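Side-chain contacts in aerobactin synthase IucA (Klebsiella pneumoniae subsp. pneumoniae, PDB 5JM8), which probably catalyses the ATP-dependent joining of citrate to an acetylated hydroxylysine during assembly of the siderophore aerobactin: residues A55-S58 against H62-F65; G374-S377 against V383-L386; I42-Q47 against S86-D91; V402-H407 against D438-L443. One frame throughout, in Å; residues are numbered along the deposited sequence.

In the fold
Contacts 1 and 3 both belong to the antiparallel sheet near the N-terminus: contact 1 closes the turn between strands 49-54 and 64-72, while contact 3 sets helix 82-96 beside strand 39-43. Contacts 2 and 4 involve helices 378-390 and 394-420, which follow each other in the chain, and they touch through a salt bridge from Arg-385 to Asp-438. Contact 4 is the buried one; contact 2 lies at the surface, and contacts 1 and 3 are partly buried. Their chemistry differs accordingly: backbone bonds with aromatic and guanidinium packing in contact 1, a single ion pair in contact 2, and apolar contacts in 3 and 4.

Contact 1: residues A55-S58 against H62-F65; sequences AYFS and HHRF
A classic beta bulge, with Ala-55 and Tyr-56 both facing Arg-64, opens the turn that connects strand 49-54 to strand 64-72. Both bulge amides reach one acceptor: Ala-55 N lies 2.8 Å from Arg-64 O, nearly in line with the C=O bond at 166°, and Tyr-56 N, 3.2 Å from Arg-64 O, uses a lone pair in the carbonyl plane. The return bond runs from Arg-64 N to Tyr-56 O at 3.0 Å. On the same face of the sheet the Arg-64 chain, bent at chi3 (66°), lays one guanidinium face on the CB of Tyr-56, with NH2 of Arg-64 3.2 Å from that CB. The Tyr-56 ring meets His-62 O at its edge, CD2 being 3.6 Å from that oxygen. Further along, His-63 CE1 lies over one face of the Phe-57 ring, 3.4 Å from CE1 of Phe-57; the ring planes are inclined at 36°, and the two side chains run alongside each other. Ser-58 OG bonds to Thr-60, and the His-62 side chain is about 8 Å from the bound ATP. Two N-H groups on Arg-64 O pin the bulge, and Glu-506, bonded to both Tyr-56 OH and Ser-58 OG, adds a side-chain anchor, while the flat side chains pack on the turn without a formal stack.

Contact 2: residues G374-S377 against V383-L386; sequences GGDS and VKRL
Lys-384 NZ meets Asp-376 OD2 at 2.8 Å, a salt bridge that is also a hydrogen bond. The ammonium approaches the carboxylate oxygen from its syn side, 24° out of the carboxylate plane, and leans on this one branch: NZ is 3.4 Å from OD1 of Asp-376. The last methylenes of the lysine pass close to the same oxygen, with CD of Lys-384 at 3.4 Å from Asp-376 OD2. The two side chains cross at about a right angle, and the lysine spans the gap because its chain is extended beyond CG; the CA atoms of Asp-376 and Lys-384 are 9.5 Å apart.

Behind this pair stands the start of helix 378-390. Ser-377 occupies the N-cap position, and its OG makes a weak bond to Val-380 N, while the carbonyl oxygen of Asp-376 accepts from Arg-132 NE. One step earlier, Gly-375 N is bonded to the side chain of Asp-373. On the helix, the neighbours of Lys-384 turn to other partners: Val-383 packs on Ala-397 and Trp-401 of helix 394-420, and Arg-385 forms a salt bridge with Asp-438. The ionised form of Asp-376 would probably be favoured by Lys-384 and by the helix N-terminus, which begins right after it at the Ser-377 N-cap. At the surface, solvent should screen this single ion pair, which ties the helix back to the loop that leads into it.

Contact 3: residues I42-Q47 against S86-D91; sequences IPLGEQ and SRLIVD
The flat group that Leu-44 meets is the peptide linking Leu-88 to Ile-89, with CD2 of Leu-44 over one face, 4.2 Å from Leu-88 C and 4.1 Å from Leu-88 O. The other branch does the side-chain work: CD1 of Leu-44 reaches CD1 of Leu-88 at 4.0 Å, methyl to methyl, and lies 4.2 Å from CB of Leu-88. The two leucine side chains cross at about a right angle. Leu-44 has CG anti to its carbonyl carbon (chi1 -65°), which sends the fork across to the helix, CD1 to the Leu-88 side chain and CD2 to the peptide. More loosely, CD2 of Leu-44 is 4.4 Å from Ile-89 CG1. The tip of Ile-89 carries on toward the strand, Ile-89 CD1 lying 4.6 Å from Ile-42 CD1.

The contact joins helix 82-96 to the sheet beside strand 39-43, where Leu-44 and Gly-45 both face Gln-48 in a classic beta bulge. Leu-71 of strand 64-72 touches both leucines, and Leu-50 of strand 49-54 touches Leu-44 and Ile-89, while Phe-19 and Leu-23 of helix 14-26 meet Ile-89. Leu-44, Leu-88 and Ile-89 meet by apolar packing alone, at ordinary van der Waals distances; the directional tie beside them is the hydrogen bond from Lys-92 NZ, on the same helix, to Pro-43 O.

Contact 4: residues V402-H407 against D438-L443; sequences VDAYCH and DLPVGL
Ala-404 presses its methyl into Leu-439 and Pro-440 where helix 394-420 packs against the start of strand 440-445, part of a four-stranded mixed sheet. This is the tight part. Ala-404 CB is 3.9 Å from CD1 of Leu-439 and equally 3.9 Å from CD of Pro-440, with Pro-440 O a little closer at 3.7 Å. So small a side chain lets the two backbones come near each other, the CA atoms of Ala-404 and Pro-440 being 5.7 Å apart. Leu-439 has CG anti to its backbone N (chi1 -178°), and its CD1 branch reaches the methyl. Leu-439 also packs on Thr-321 of the second subunit, and Val-441 on Leu-436 of that subunit. Beyond the proline the strand bulges, Val-441 and Gly-442 both facing Gln-434, and Leu-443 then returns to the same helix further along, packing on Pro-412 and Leu-413.

The looser side lies along the helix, where His-407 is exposed and Asp-403, partly exposed, turns to a salt bridge with Arg-512. Back in the buried part, the Tyr-405 ring leads away from the strand, its OH making a weak hydrogen bond to Thr-491, and Tyr-405 N lies 4.1 Å from CG of Pro-440.

Contact 1: residues A55-S58 against H62-F65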
loop_
_atom_site.group_PDB
_atom_site.type_symbol
_atom_site.label_atom_id
_atom_site.label_comp_id
_atom_site.label_asym_id
_atom_site.label_seq_id
_atom_site.Cartn_x
_atom_site.Cartn_y
_atom_site.Cartn_z
ATOM N N ALA A 55 -25.450 -35.527 10.764
ATOM C CA ALA A 55 -24.252 -35.593 9.935
ATOM C C ALA A 55 -22.997 -35.550 10.804
ATOM O O ALA A 55 -22.008 -36.224 10.512
ATOM C CB ALA A 55 -24.239 -34.454 8.927
ATOM N N TYR A 56 -23.049 -34.750 11.866
ATOM C CA TYR A 56 -21.968 -34.691 12.845
ATOM C C TYR A 56 -22.508 -34.571 14.262
ATOM O O TYR A 56 -23.237 -33.632 14.579
ATOM C CB TYR A 56 -21.036 -33.517 12.550
ATOM C CG TYR A 56 -19.937 -33.344 13.575
ATOM C CD1 TYR A 56 -18.868 -34.229 13.630
ATOM C CD2 TYR A 56 -19.965 -32.294 14.485
ATOM C CE1 TYR A 56 -17.862 -34.074 14.563
ATOM C CE2 TYR A 56 -18.959 -32.132 15.421
ATOM C CZ TYR A 56 -17.912 -33.024 15.455
ATOM O OH TYR A 56 -16.912 -32.872 16.384
ATOM N N PHE A 57 -22.141 -35.530 15.108
ATOM C CA PHE A 57 -22.508 -35.493 16.516
ATOM C C PHE A 57 -21.358 -34.931 17.344
ATOM O O PHE A 57 -20.227 -35.407 17.259
ATOM C CB PHE A 57 -22.888 -36.885 17.018
ATOM C CG PHE A 57 -23.345 -36.901 18.446
ATOM C CD1 PHE A 57 -24.660 -36.609 18.770
ATOM C CD2 PHE A 57 -22.458 -37.194 19.468
ATOM C CE1 PHE A 57 -25.083 -36.615 20.086
ATOM C CE2 PHE A 57 -22.876 -37.204 20.785
ATOM C CZ PHE A 57 -24.191 -36.913 21.094
ATOM N N SER A 58 -21.672 -33.918 18.144
ATOM C CA SER A 58 -20.683 -33.202 18.936
ATOM C C SER A 58 -20.890 -33.422 20.429
ATOM O O SER A 58 -22.005 -33.257 20.930
ATOM C CB SER A 58 -20.749 -31.707 18.630
ATOM O OG SER A 58 -20.053 -30.956 19.608
ATOM N N HIS A 62 -22.230 -28.947 19.386
ATOM C CA HIS A 62 -22.084 -28.298 18.086
ATOM C C HIS A 62 -22.486 -29.280 16.984
ATOM O O HIS A 62 -21.674 -29.628 16.126
ATOM C CB HIS A 62 -20.647 -27.812 17.856
ATOM C CG HIS A 62 -20.231 -26.678 18.745
ATOM N ND1 HIS A 62 -19.685 -26.874 19.996
ATOM C CD2 HIS A 62 -20.266 -25.338 18.556
ATOM C CE1 HIS A 62 -19.409 -25.703 20.542
ATOM N NE2 HIS A 62 -19.751 -24.754 19.690
ATOM N N HIS A 63 -23.738 -29.729 17.015
ATOM C CA HIS A 63 -24.217 -30.736 16.073
ATOM C C HIS A 63 -24.460 -30.165 14.682
ATOM O O HIS A 63 -24.698 -28.968 14.521
ATOM C CB HIS A 63 -25.518 -31.372 16.574
ATOM C CG HIS A 63 -25.420 -31.955 17.947
ATOM N ND1 HIS A 63 -24.601 -33.021 18.248
ATOM C CD2 HIS A 63 -26.046 -31.625 19.100
ATOM C CE1 HIS A 63 -24.720 -33.318 19.528
ATOM N NE2 HIS A 63 -25.593 -32.487 20.069
ATOM N N ARG A 64 -24.407 -31.045 13.686
ATOM C CA ARG A 64 -24.801 -30.710 12.326
ATOM C C ARG A 64 -25.893 -31.678 11.881
ATOM O O ARG A 64 -25.645 -32.874 11.717
ATOM C CB ARG A 64 -23.602 -30.768 11.372
ATOM C CG ARG A 64 -23.929 -30.326 9.945
ATOM C CD ARG A 64 -22.697 -30.267 9.042
ATOM N NE ARG A 64 -22.113 -31.588 8.797
ATOM C CZ ARG A 64 -21.037 -32.074 9.414
ATOM N NH1 ARG A 64 -20.601 -33.289 9.109
ATOM N NH2 ARG A 64 -20.390 -31.359 10.330
ATOM N N PHE A 65 -27.104 -31.154 11.709
ATOM C CA PHE A 65 -28.228 -31.950 11.230
ATOM C C PHE A 65 -28.385 -31.826 9.718
ATOM O O PHE A 65 -28.166 -30.759 9.140
ATOM C CB PHE A 65 -29.534 -31.520 11.913
ATOM C CG PHE A 65 -29.577 -31.788 13.393
ATOM C CD1 PHE A 65 -28.716 -32.698 13.987
ATOM C CD2 PHE A 65 -30.491 -31.125 14.194
ATOM C CE1 PHE A 65 -28.766 -32.934 15.350
ATOM C CE2 PHE A 65 -30.546 -31.358 15.554
ATOM C CZ PHE A 65 -29.682 -32.263 16.132
#

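Contact 2: residues G374-S377 against V383-L386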
loop_
_atom_site.group_PDB
_atom_site.type_symbol
_atom_site.label_atom_id
_atom_site.label_comp_id
_atom_site.label_asym_id
_atom_site.label_seq_id
_atom_site.Cartn_x
_atom_site.Cartn_y
_atom_site.Cartn_z
ATOM N N GLY A 374 -21.714 -24.886 4.098
ATOM C CA GLY A 374 -21.296 -26.211 4.518
ATOM C C GLY A 374 -19.836 -26.513 4.244
ATOM O O GLY A 374 -19.376 -27.633 4.466
ATOM N N GLY A 375 -19.104 -25.514 3.761
ATOM C CA GLY A 375 -17.693 -25.679 3.466
ATOM C C GLY A 375 -16.825 -25.462 4.693
ATOM O O GLY A 375 -17.309 -25.528 5.822
ATOM N N ASP A 376 -15.537 -25.212 4.468
ATOM C CA ASP A 376 -14.601 -24.934 5.552
ATOM C C ASP A 376 -14.976 -23.681 6.325
ATOM O O ASP A 376 -15.205 -22.626 5.736
ATOM C CB ASP A 376 -13.179 -24.760 5.011
ATOM C CG ASP A 376 -12.621 -26.025 4.393
ATOM O OD1 ASP A 376 -13.182 -27.116 4.628
ATOM O OD2 ASP A 376 -11.599 -25.924 3.678
ATOM N N SER A 377 -15.026 -23.793 7.648
ATOM C CA SER A 377 -15.112 -22.612 8.492
ATOM C C SER A 377 -13.833 -21.805 8.287
ATOM O O SER A 377 -12.820 -22.344 7.838
ATOM C CB SER A 377 -15.294 -22.994 9.961
ATOM O OG SER A 377 -14.155 -23.673 10.458
ATOM N N VAL A 383 -6.067 -22.809 9.358
ATOM C CA VAL A 383 -5.269 -23.972 9.729
ATOM C C VAL A 383 -4.732 -24.691 8.498
ATOM O O VAL A 383 -3.601 -25.173 8.495
ATOM C CB VAL A 383 -6.097 -24.960 10.575
ATOM C CG1 VAL A 383 -5.320 -26.249 10.833
ATOM C CG2 VAL A 383 -6.497 -24.312 11.889
ATOM N N LYS A 384 -5.549 -24.765 7.455
ATOM C CA LYS A 384 -5.136 -25.383 6.202
ATOM C C LYS A 384 -4.016 -24.588 5.531
ATOM O O LYS A 384 -3.143 -25.163 4.882
ATOM C CB LYS A 384 -6.330 -25.519 5.259
ATOM C CG LYS A 384 -7.176 -26.754 5.527
ATOM C CD LYS A 384 -8.435 -26.768 4.679
ATOM C CE LYS A 384 -9.111 -28.131 4.712
ATOM N NZ LYS A 384 -10.138 -28.261 3.643
ATOM N N ARG A 385 -4.043 -23.268 5.689
ATOM C CA ARG A 385 -2.965 -22.424 5.180
ATOM C C ARG A 385 -1.716 -22.593 6.030
ATOM O O ARG A 385 -0.598 -22.570 5.518
ATOM C CB ARG A 385 -3.381 -20.955 5.157
ATOM C CG ARG A 385 -4.294 -20.590 4.010
ATOM C CD ARG A 385 -4.420 -19.091 3.876
ATOM N NE ARG A 385 -4.955 -18.484 5.089
ATOM C CZ ARG A 385 -6.249 -18.310 5.336
ATOM N NH1 ARG A 385 -7.159 -18.698 4.452
ATOM N NH2 ARG A 385 -6.635 -17.744 6.470
ATOM N N LEU A 386 -1.916 -22.755 7.332
ATOM C CA LEU A 386 -0.816 -22.992 8.254
ATOM C C LEU A 386 -0.110 -24.292 7.887
ATOM O O LEU A 386 1.119 -24.351 7.832
ATOM C CB LEU A 386 -1.331 -23.043 9.694
ATOM C CG LEU A 386 -0.322 -23.378 10.791
ATOM C CD1 LEU A 386 0.815 -22.368 10.808
ATOM C CD2 LEU A 386 -1.025 -23.438 12.144
#

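Contact 3: residues I42-Q47 against S86-D91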
loop_
_atom_site.group_PDB
_atom_site.type_symbol
_atom_site.label_atom_id
_atom_site.label_comp_id
_atom_site.label_asym_id
_atom_site.label_seq_id
_atom_site.Cartn_x
_atom_site.Cartn_y
_atom_site.Cartn_z
ATOM N N ILE A 42 -36.370 -35.801 19.128
ATOM C CA ILE A 42 -36.972 -34.904 20.107
ATOM C C ILE A 42 -38.455 -35.243 20.229
ATOM O O ILE A 42 -39.247 -34.870 19.366
ATOM C CB ILE A 42 -36.807 -33.426 19.716
ATOM C CG1 ILE A 42 -35.322 -33.083 19.561
ATOM C CG2 ILE A 42 -37.466 -32.532 20.764
ATOM C CD1 ILE A 42 -35.048 -31.697 19.013
ATOM N N PRO A 43 -38.835 -35.964 21.298
ATOM C CA PRO A 43 -40.233 -36.387 21.438
ATOM C C PRO A 43 -41.197 -35.214 21.565
ATOM O O PRO A 43 -40.875 -34.232 22.230
ATOM C CB PRO A 43 -40.224 -37.218 22.726
ATOM C CG PRO A 43 -38.808 -37.621 22.921
ATOM C CD PRO A 43 -37.995 -36.492 22.388
ATOM N N LEU A 44 -42.363 -35.329 20.934
ATOM C CA LEU A 44 -43.399 -34.304 21.021
ATOM C C LEU A 44 -44.565 -34.770 21.892
ATOM O O LEU A 44 -45.521 -34.028 22.115
ATOM C CB LEU A 44 -43.911 -33.938 19.625
ATOM C CG LEU A 44 -42.913 -33.273 18.674
ATOM C CD1 LEU A 44 -43.526 -33.124 17.290
ATOM C CD2 LEU A 44 -42.470 -31.920 19.210
ATOM N N GLY A 45 -44.483 -36.004 22.381
ATOM C CA GLY A 45 -45.551 -36.581 23.176
ATOM C C GLY A 45 -46.729 -36.991 22.310
ATOM O O GLY A 45 -46.803 -36.618 21.139
ATOM N N GLU A 46 -47.648 -37.759 22.890
ATOM C CA GLU A 46 -48.817 -38.248 22.164
ATOM C C GLU A 46 -48.408 -39.187 21.031
ATOM O O GLU A 46 -49.078 -39.259 19.999
ATOM C CB GLU A 46 -49.632 -37.078 21.608
ATOM N N GLN A 47 -47.303 -39.901 21.236
ATOM C CA GLN A 47 -46.809 -40.880 20.271
ATOM C C GLN A 47 -46.346 -40.222 18.975
ATOM O O GLN A 47 -46.551 -40.765 17.887
ATOM C CB GLN A 47 -47.887 -41.923 19.965
ATOM N N SER A 86 -40.432 -25.967 14.613
ATOM C CA SER A 86 -40.178 -24.994 15.669
ATOM C C SER A 86 -41.463 -24.627 16.394
ATOM O O SER A 86 -41.472 -24.477 17.612
ATOM C CB SER A 86 -39.534 -23.740 15.089
ATOM O OG SER A 86 -40.300 -23.252 14.005
ATOM N N ARG A 87 -42.540 -24.466 15.634
ATOM C CA ARG A 87 -43.852 -24.214 16.215
ATOM C C ARG A 87 -44.294 -25.398 17.070
ATOM O O ARG A 87 -44.871 -25.219 18.143
ATOM C CB ARG A 87 -44.883 -23.945 15.118
ATOM C CG ARG A 87 -46.286 -23.681 15.648
ATOM C CD ARG A 87 -47.278 -23.406 14.534
ATOM N NE ARG A 87 -47.430 -24.547 13.635
ATOM C CZ ARG A 87 -48.207 -25.599 13.880
ATOM N NH1 ARG A 87 -48.910 -25.672 15.005
ATOM N NH2 ARG A 87 -48.281 -26.586 12.999
ATOM N N LEU A 88 -44.017 -26.606 16.588
ATOM C CA LEU A 88 -44.385 -27.817 17.311
ATOM C C LEU A 88 -43.646 -27.885 18.641
ATOM O O LEU A 88 -44.228 -28.240 19.665
ATOM C CB LEU A 88 -44.082 -29.063 16.474
ATOM C CG LEU A 88 -44.956 -29.285 15.238
ATOM C CD1 LEU A 88 -44.448 -30.465 14.423
ATOM C CD2 LEU A 88 -46.415 -29.499 15.627
ATOM N N ILE A 89 -42.363 -27.538 18.623
ATOM C CA ILE A 89 -41.544 -27.574 19.829
ATOM C C ILE A 89 -41.973 -26.491 20.812
ATOM O O ILE A 89 -41.956 -26.708 22.018
ATOM C CB ILE A 89 -40.043 -27.410 19.502
ATOM C CG1 ILE A 89 -39.536 -28.639 18.746
ATOM C CG2 ILE A 89 -39.225 -27.235 20.781
ATOM C CD1 ILE A 89 -38.170 -28.464 18.124
ATOM N N VAL A 90 -42.342 -25.320 20.304
ATOM C CA VAL A 90 -42.823 -24.249 21.172
ATOM C C VAL A 90 -44.158 -24.643 21.807
ATOM O O VAL A 90 -44.439 -24.286 22.951
ATOM C CB VAL A 90 -42.977 -22.919 20.404
ATOM C CG1 VAL A 90 -43.679 -21.867 21.263
ATOM C CG2 VAL A 90 -41.615 -22.406 19.954
ATOM N N ASP A 91 -44.978 -25.384 21.068
ATOM C CA ASP A 91 -46.245 -25.874 21.604
ATOM C C ASP A 91 -46.003 -26.885 22.723
ATOM O O ASP A 91 -46.689 -26.866 23.745
ATOM C CB ASP A 91 -47.093 -26.511 20.501
ATOM C CG ASP A 91 -48.350 -27.171 21.041
ATOM O OD1 ASP A 91 -49.318 -26.443 21.351
ATOM O OD2 ASP A 91 -48.371 -28.415 21.156
#

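Contact 4: residues V402-H407 against D438-L443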
loop_
_atom_site.group_PDB
_atom_site.type_symbol
_atom_site.label_atom_id
_atom_site.label_comp_id
_atom_site.label_asym_id
_atom_site.label_seq_id
_atom_site.Cartn_x
_atom_site.Cartn_y
_atom_site.Cartn_z
ATOM N N VAL A 402 -4.287 -25.045 18.201
ATOM C CA VAL A 402 -4.955 -25.188 19.494
ATOM C C VAL A 402 -4.001 -24.961 20.665
ATOM O O VAL A 402 -4.374 -24.346 21.664
ATOM C CB VAL A 402 -5.602 -26.582 19.643
ATOM C CG1 VAL A 402 -6.069 -26.816 21.080
ATOM C CG2 VAL A 402 -6.768 -26.728 18.679
ATOM N N ASP A 403 -2.782 -25.479 20.558
ATOM C CA ASP A 403 -1.788 -25.286 21.608
ATOM C C ASP A 403 -1.428 -23.814 21.770
ATOM O O ASP A 403 -1.323 -23.312 22.888
ATOM C CB ASP A 403 -0.528 -26.095 21.309
ATOM C CG ASP A 403 -0.777 -27.589 21.329
ATOM O OD1 ASP A 403 -1.827 -28.014 21.859
ATOM O OD2 ASP A 403 0.082 -28.340 20.821
ATOM N N ALA A 404 -1.236 -23.129 20.648
ATOM C CA ALA A 404 -0.904 -21.709 20.665
ATOM C C ALA A 404 -2.069 -20.876 21.185
ATOM O O ALA A 404 -1.866 -19.827 21.794
ATOM C CB ALA A 404 -0.508 -21.248 19.279
ATOM N N TYR A 405 -3.287 -21.344 20.934
ATOM C CA TYR A 405 -4.484 -20.675 21.429
ATOM C C TYR A 405 -4.508 -20.700 22.952
ATOM O O TYR A 405 -4.853 -19.710 23.595
ATOM C CB TYR A 405 -5.741 -21.338 20.862
ATOM C CG TYR A 405 -7.031 -20.907 21.533
ATOM C CD1 TYR A 405 -7.718 -19.779 21.106
ATOM C CD2 TYR A 405 -7.564 -21.639 22.585
ATOM C CE1 TYR A 405 -8.900 -19.387 21.713
ATOM C CE2 TYR A 405 -8.743 -21.254 23.199
ATOM C CZ TYR A 405 -9.407 -20.128 22.759
ATOM O OH TYR A 405 -10.582 -19.743 23.368
ATOM N N CYS A 406 -4.131 -21.837 23.525
ATOM C CA CYS A 406 -4.074 -21.982 24.974
ATOM C C CYS A 406 -3.031 -21.053 25.591
ATOM O O CYS A 406 -3.298 -20.384 26.589
ATOM C CB CYS A 406 -3.762 -23.432 25.350
ATOM S SG CYS A 406 -5.028 -24.611 24.855
ATOM N N HIS A 407 -1.847 -21.018 24.990
ATOM C CA HIS A 407 -0.743 -20.218 25.512
ATOM C C HIS A 407 -0.967 -18.717 25.343
ATOM O O HIS A 407 -0.585 -17.929 26.209
ATOM C CB HIS A 407 0.567 -20.606 24.825
ATOM C CG HIS A 407 1.117 -21.928 25.263
ATOM N ND1 HIS A 407 1.285 -22.987 24.396
ATOM C CD2 HIS A 407 1.550 -22.358 26.472
ATOM C CE1 HIS A 407 1.795 -24.013 25.053
ATOM N NE2 HIS A 407 1.964 -23.659 26.315
ATOM N N ASP A 438 -1.249 -17.308 10.129
ATOM C CA ASP A 438 -2.327 -18.223 10.507
ATOM C C ASP A 438 -2.074 -18.966 11.823
ATOM O O ASP A 438 -2.716 -19.982 12.094
ATOM C CB ASP A 438 -2.574 -19.233 9.381
ATOM C CG ASP A 438 -2.881 -18.559 8.057
ATOM O OD1 ASP A 438 -3.998 -18.019 7.911
ATOM O OD2 ASP A 438 -2.010 -18.570 7.162
ATOM N N LEU A 439 -1.158 -18.447 12.640
ATOM C CA LEU A 439 -0.879 -19.012 13.960
ATOM C C LEU A 439 -1.113 -17.956 15.036
ATOM O O LEU A 439 -0.656 -16.827 14.892
ATOM C CB LEU A 439 0.564 -19.525 14.038
ATOM C CG LEU A 439 0.967 -20.197 15.355
ATOM C CD1 LEU A 439 0.365 -21.590 15.453
ATOM C CD2 LEU A 439 2.480 -20.250 15.496
ATOM N N PRO A 440 -1.824 -18.313 16.121
ATOM C CA PRO A 440 -1.994 -17.323 17.193
ATOM C C PRO A 440 -0.662 -16.915 17.821
ATOM O O PRO A 440 0.083 -17.777 18.291
ATOM C CB PRO A 440 -2.877 -18.049 18.216
ATOM C CG PRO A 440 -3.533 -19.147 17.459
ATOM C CD PRO A 440 -2.551 -19.562 16.412
ATOM N N VAL A 441 -0.371 -15.616 17.823
ATOM C CA VAL A 441 0.860 -15.102 18.417
ATOM C C VAL A 441 0.563 -14.055 19.486
ATOM O O VAL A 441 1.480 -13.461 20.055
ATOM C CB VAL A 441 1.788 -14.483 17.347
ATOM C CG1 VAL A 441 2.234 -15.544 16.359
ATOM C CG2 VAL A 441 1.091 -13.345 16.621
ATOM N N GLY A 442 -0.717 -13.828 19.760
ATOM C CA GLY A 442 -1.109 -12.866 20.772
ATOM C C GLY A 442 -2.609 -12.754 20.955
ATOM O O GLY A 442 -3.382 -13.352 20.205
ATOM N N LEU A 443 -3.011 -11.980 21.961
ATOM C CA LEU A 443 -4.419 -11.787 22.292
ATOM C C LEU A 443 -4.737 -10.310 22.484
ATOM O O LEU A 443 -3.947 -9.562 23.060
ATOM C CB LEU A 443 -4.785 -12.564 23.563
ATOM C CG LEU A 443 -6.141 -12.242 24.209
ATOM C CD1 LEU A 443 -7.288 -12.688 23.313
ATOM C CD2 LEU A 443 -6.266 -12.870 25.591
#